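Local coordinates for protein manganese lipoxygenase (Gaeumannomyces graminis, PDB 5FX8) that oxygenates linoleic and alpha-linolenic acids to 11S- and 13R-hydroperoxy fatty acids, using a catalytic manganese ion, at residues A[254-259]-A[502-507]; A[437-442]-A[464-469]. One frame throughout, in Å; residues are numbered along the deposited sequence.

How the contacts relate
From the N terminus, the chain first reaches 254-259, the connection between strands 246-253 and 261-262. It then runs through the long helix 268-305 and a series of further helices before contact 2 begins on helix 434-444. Contact 2 closes a short loop, its nearest ends 22 positions apart, when helix 460-481 returns past that helix. Only later does 502-507 come back to the strand connection, so contact 1 closes a loop whose ends are 243 positions apart and contact 2 is nested within it. The two lie on opposite sides of the chain's centre, their own centres 47 Å apart: one joins surface loops, the other packs two helices through buried side chains.

Contact 1: A[254-259]-A[502-507]; sequences TNVGVD and APIPTA
V258 reaches across to T506 with both of its methyl groups, and these two residues hold the closest pair of CA atoms between the segments, 5.8 Å apart. From CB of V258 the side chain divides. Its CG1, anti to the carbonyl carbon (chi1 -56°), meets the threonine side chain, lying 4.0 Å from CG2 of T506 and equally near its CB. The other branch, CG2, turns to the backbone: it is 3.6 Å from the carbonyl O of T506 and 3.7 Å from CA of the same residue. The V258 and T506 side chains cross at about a right angle, and no hydrogen bond joins the two segments.

V258 is presented by a type II' beta turn, V256 to D259, within the connection between antiparallel strands 246-253 and 261-262. The turn is closed by the amide N of D259, 2.9 Å from the carbonyl O of V256, and G257 takes the positive phi (68°) required at its first corner. Overlapping its start at V256, T254 forms an ST turn: OG1 accepts from N of V256 at 3.2 Å, in a nearly straight bond (174°).

V256 makes the purely apolar pair. Its CG2 lies against both branches of I504, 4.1 Å from CG2 of that isoleucine and about as far from its CG1. T254 and I504 both touch M277 of helix 268-305, while Y262 meets T254 and P505. The carbonyl O of P503 is hydrogen-bonded to NE1 of W522.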
# COMPACT_ATOMS: atom_id res chain seq x y z
N THR A 254 24.34 19.18 6.55
CA THR A 254 23.15 19.06 7.40
C THR A 254 22.25 20.28 7.31
O THR A 254 21.04 20.15 7.53
CB THR A 254 23.54 18.92 8.86
OG1 THR A 254 23.98 20.19 9.32
CG2 THR A 254 24.62 17.89 9.03
N ASN A 255 22.81 21.45 7.08
CA ASN A 255 22.06 22.70 7.01
C ASN A 255 21.35 23.05 8.30
O ASN A 255 20.37 23.80 8.26
CB ASN A 255 21.03 22.68 5.90
CG ASN A 255 21.64 22.67 4.54
OD1 ASN A 255 21.29 21.84 3.72
ND2 ASN A 255 22.55 23.60 4.29
N VAL A 256 21.79 22.52 9.44
CA VAL A 256 21.23 22.87 10.73
C VAL A 256 22.35 22.96 11.75
O VAL A 256 23.39 22.30 11.62
CB VAL A 256 20.15 21.87 11.22
CG1 VAL A 256 18.97 21.92 10.35
CG2 VAL A 256 20.69 20.46 11.26
N GLY A 257 22.14 23.79 12.77
CA GLY A 257 23.09 23.88 13.86
C GLY A 257 24.38 24.50 13.37
O GLY A 257 24.39 25.56 12.74
N VAL A 258 25.48 23.83 13.65
CA VAL A 258 26.76 24.34 13.18
C VAL A 258 26.99 24.06 11.71
O VAL A 258 27.95 24.59 11.14
CB VAL A 258 27.88 23.72 14.03
CG1 VAL A 258 27.63 24.01 15.50
CG2 VAL A 258 27.93 22.26 13.76
N ASP A 259 26.14 23.22 11.08
CA ASP A 259 26.09 23.08 9.63
C ASP A 259 27.30 22.32 9.09
O ASP A 259 28.01 22.80 8.21
CB ASP A 259 25.98 24.46 8.99
CG ASP A 259 25.38 24.41 7.63
OD1 ASP A 259 25.43 23.34 7.01
OD2 ASP A 259 24.86 25.44 7.18
N ALA A 502 18.59 11.85 19.20
CA ALA A 502 19.69 12.53 19.85
C ALA A 502 20.02 13.75 19.02
O ALA A 502 19.82 13.75 17.81
CB ALA A 502 20.92 11.62 19.98
N PRO A 503 20.50 14.81 19.65
CA PRO A 503 20.70 16.08 18.93
C PRO A 503 21.72 15.95 17.81
O PRO A 503 22.67 15.17 17.89
CB PRO A 503 21.20 17.03 20.02
CG PRO A 503 20.71 16.45 21.25
CD PRO A 503 20.75 14.98 21.09
N ILE A 504 21.51 16.76 16.78
CA ILE A 504 22.43 16.80 15.65
C ILE A 504 23.81 17.18 16.14
O ILE A 504 23.96 18.25 16.76
CB ILE A 504 21.95 17.80 14.59
CG1 ILE A 504 20.58 17.41 14.03
CG2 ILE A 504 22.98 17.96 13.50
CD1 ILE A 504 20.52 16.04 13.56
N PRO A 505 24.84 16.39 15.86
CA PRO A 505 26.19 16.71 16.36
C PRO A 505 26.66 18.11 16.00
O PRO A 505 26.23 18.71 15.01
CB PRO A 505 27.07 15.64 15.69
CG PRO A 505 26.13 14.49 15.42
CD PRO A 505 24.81 15.12 15.10
N THR A 506 27.56 18.63 16.84
CA THR A 506 28.20 19.92 16.63
C THR A 506 29.69 19.81 16.30
O THR A 506 30.31 20.84 16.04
CB THR A 506 28.02 20.81 17.85
OG1 THR A 506 28.51 20.15 19.03
CG2 THR A 506 26.58 21.13 18.04
N ALA A 507 30.28 18.61 16.32
CA ALA A 507 31.67 18.41 15.92
C ALA A 507 31.78 17.05 15.25
O ALA A 507 30.77 16.43 14.93
CB ALA A 507 32.60 18.51 17.13

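Contact 2: A[437-442]-A[464-469]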
# COMPACT_ATOMS: atom_id res chain seq x y z
N GLN A 437 -14.66 16.05 -24.15
CA GLN A 437 -14.25 17.44 -24.29
C GLN A 437 -14.69 18.26 -23.09
O GLN A 437 -13.99 19.18 -22.67
CB GLN A 437 -14.81 18.03 -25.58
CG GLN A 437 -14.34 17.36 -26.88
CD GLN A 437 -12.81 17.12 -27.03
OE1 GLN A 437 -11.98 17.94 -26.66
NE2 GLN A 437 -12.47 16.00 -27.61
N ASN A 438 -15.85 17.95 -22.53
CA ASN A 438 -16.26 18.62 -21.30
C ASN A 438 -15.34 18.27 -20.16
O ASN A 438 -14.98 19.14 -19.37
CB ASN A 438 -17.69 18.27 -20.94
CG ASN A 438 -18.67 18.98 -21.79
OD1 ASN A 438 -18.30 19.88 -22.52
ND2 ASN A 438 -19.92 18.59 -21.72
N TRP A 439 -14.98 17.00 -20.03
CA TRP A 439 -14.00 16.62 -19.02
C TRP A 439 -12.75 17.46 -19.12
O TRP A 439 -12.20 17.90 -18.10
CB TRP A 439 -13.67 15.14 -19.16
CG TRP A 439 -12.64 14.64 -18.28
CD1 TRP A 439 -12.35 15.08 -17.03
CD2 TRP A 439 -11.74 13.57 -18.55
NE1 TRP A 439 -11.33 14.35 -16.49
CE2 TRP A 439 -10.93 13.41 -17.41
CE3 TRP A 439 -11.54 12.72 -19.63
CZ2 TRP A 439 -9.93 12.44 -17.32
CZ3 TRP A 439 -10.55 11.77 -19.55
CH2 TRP A 439 -9.75 11.64 -18.41
N ILE A 440 -12.26 17.70 -20.33
CA ILE A 440 -11.01 18.44 -20.45
C ILE A 440 -11.21 19.90 -20.07
O ILE A 440 -10.40 20.49 -19.35
CB ILE A 440 -10.43 18.29 -21.86
CG1 ILE A 440 -10.35 16.82 -22.23
CG2 ILE A 440 -9.08 18.94 -21.94
CD1 ILE A 440 -9.48 16.04 -21.34
N ALA A 441 -12.30 20.49 -20.55
CA ALA A 441 -12.59 21.87 -20.20
C ALA A 441 -12.81 22.03 -18.68
O ALA A 441 -12.35 22.99 -18.07
CB ALA A 441 -13.81 22.33 -20.99
N GLU A 442 -13.50 21.07 -18.08
CA GLU A 442 -13.77 21.07 -16.65
C GLU A 442 -12.48 20.94 -15.85
O GLU A 442 -12.32 21.59 -14.81
CB GLU A 442 -14.73 19.92 -16.33
CG GLU A 442 -15.05 19.68 -14.88
CD GLU A 442 -16.29 20.42 -14.40
OE1 GLU A 442 -17.10 20.83 -15.25
OE2 GLU A 442 -16.46 20.57 -13.16
N VAL A 464 -4.66 8.81 -24.50
CA VAL A 464 -3.89 7.65 -24.07
C VAL A 464 -2.84 8.06 -23.04
O VAL A 464 -2.55 7.30 -22.11
CB VAL A 464 -3.26 6.95 -25.29
CG1 VAL A 464 -2.28 5.90 -24.89
CG2 VAL A 464 -4.32 6.31 -26.11
N ASP A 465 -2.25 9.25 -23.19
CA ASP A 465 -1.31 9.74 -22.19
C ASP A 465 -1.98 9.93 -20.84
O ASP A 465 -1.44 9.52 -19.82
CB ASP A 465 -0.71 11.06 -22.62
CG ASP A 465 0.29 10.91 -23.72
OD1 ASP A 465 0.71 9.76 -24.02
OD2 ASP A 465 0.64 11.97 -24.28
N VAL A 466 -3.14 10.56 -20.84
CA VAL A 466 -3.87 10.79 -19.60
C VAL A 466 -4.19 9.47 -18.90
O VAL A 466 -3.87 9.29 -17.72
CB VAL A 466 -5.15 11.60 -19.90
CG1 VAL A 466 -6.10 11.59 -18.73
CG2 VAL A 466 -4.76 12.99 -20.23
N LEU A 467 -4.80 8.53 -19.62
CA LEU A 467 -5.19 7.26 -19.01
C LEU A 467 -3.98 6.43 -18.59
O LEU A 467 -4.00 5.76 -17.54
CB LEU A 467 -6.07 6.49 -19.98
CG LEU A 467 -7.31 7.22 -20.48
CD1 LEU A 467 -8.18 6.36 -21.37
CD2 LEU A 467 -8.12 7.76 -19.31
N THR A 468 -2.90 6.47 -19.36
CA THR A 468 -1.67 5.80 -18.96
C THR A 468 -1.10 6.40 -17.69
O THR A 468 -0.68 5.67 -16.78
CB THR A 468 -0.66 5.87 -20.09
OG1 THR A 468 -1.30 5.43 -21.27
CG2 THR A 468 0.48 4.96 -19.82
N HIS A 469 -1.07 7.71 -17.61
CA HIS A 469 -0.49 8.34 -16.44
C HIS A 469 -1.33 8.08 -15.20
O HIS A 469 -0.79 7.91 -14.10
CB HIS A 469 -0.32 9.82 -16.71
CG HIS A 469 0.47 10.52 -15.67
ND1 HIS A 469 1.76 10.17 -15.35
CD2 HIS A 469 0.14 11.53 -14.84
CE1 HIS A 469 2.20 10.94 -14.38
NE2 HIS A 469 1.23 11.78 -14.05
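W439 extends the six-membered end of its indole from helix 434-444 up to V466 and L467 of helix 460-481. This is buried helix-helix packing within the largely helical lipoxygenase fold, and the two segments share no hydrogen bond. Carbon CH2 of W439 makes the nearest approach, 3.7 Å from CG1 of V466; the neighbouring CZ2 of W439 is 4.2 Å from the same methyl. That methyl meets the ring obliquely. By contrast, CD2 of L467 lies near the indole plane at the ring edge, 4.3 Å from CH2 of W439.

The torsions account for the reach. In W439, CG stands anti to the backbone N (chi1 176°), extending the indole toward the other helix. V466 points its CB toward it, and the tryptophan and valine side chains approach from opposite directions. L467 arrives differently: its CB does not head for the tryptophan; chi2 of -176° extends CD1 along the chain, and the other branch, CD2, is the one that comes up to the tryptophan.

Within its own helix, I440 touches one indole face, its CD1 4.2 Å above the plane and offset toward the rim. The tryptophan also touches A303 and A304 of helix 268-305 and V314 and L318 of helix 313-321, while L467 also touches V314. On helix 460-481, L467 and T468 both pack on M412 of helix 396-420, and D465 forms a salt bridge to R409 of that helix. The polar atom of the otherwise apolar tryptophan side chain is satisfied within the protein: NE1 of W439 is hydrogen-bonded to the carbonyl O of V300.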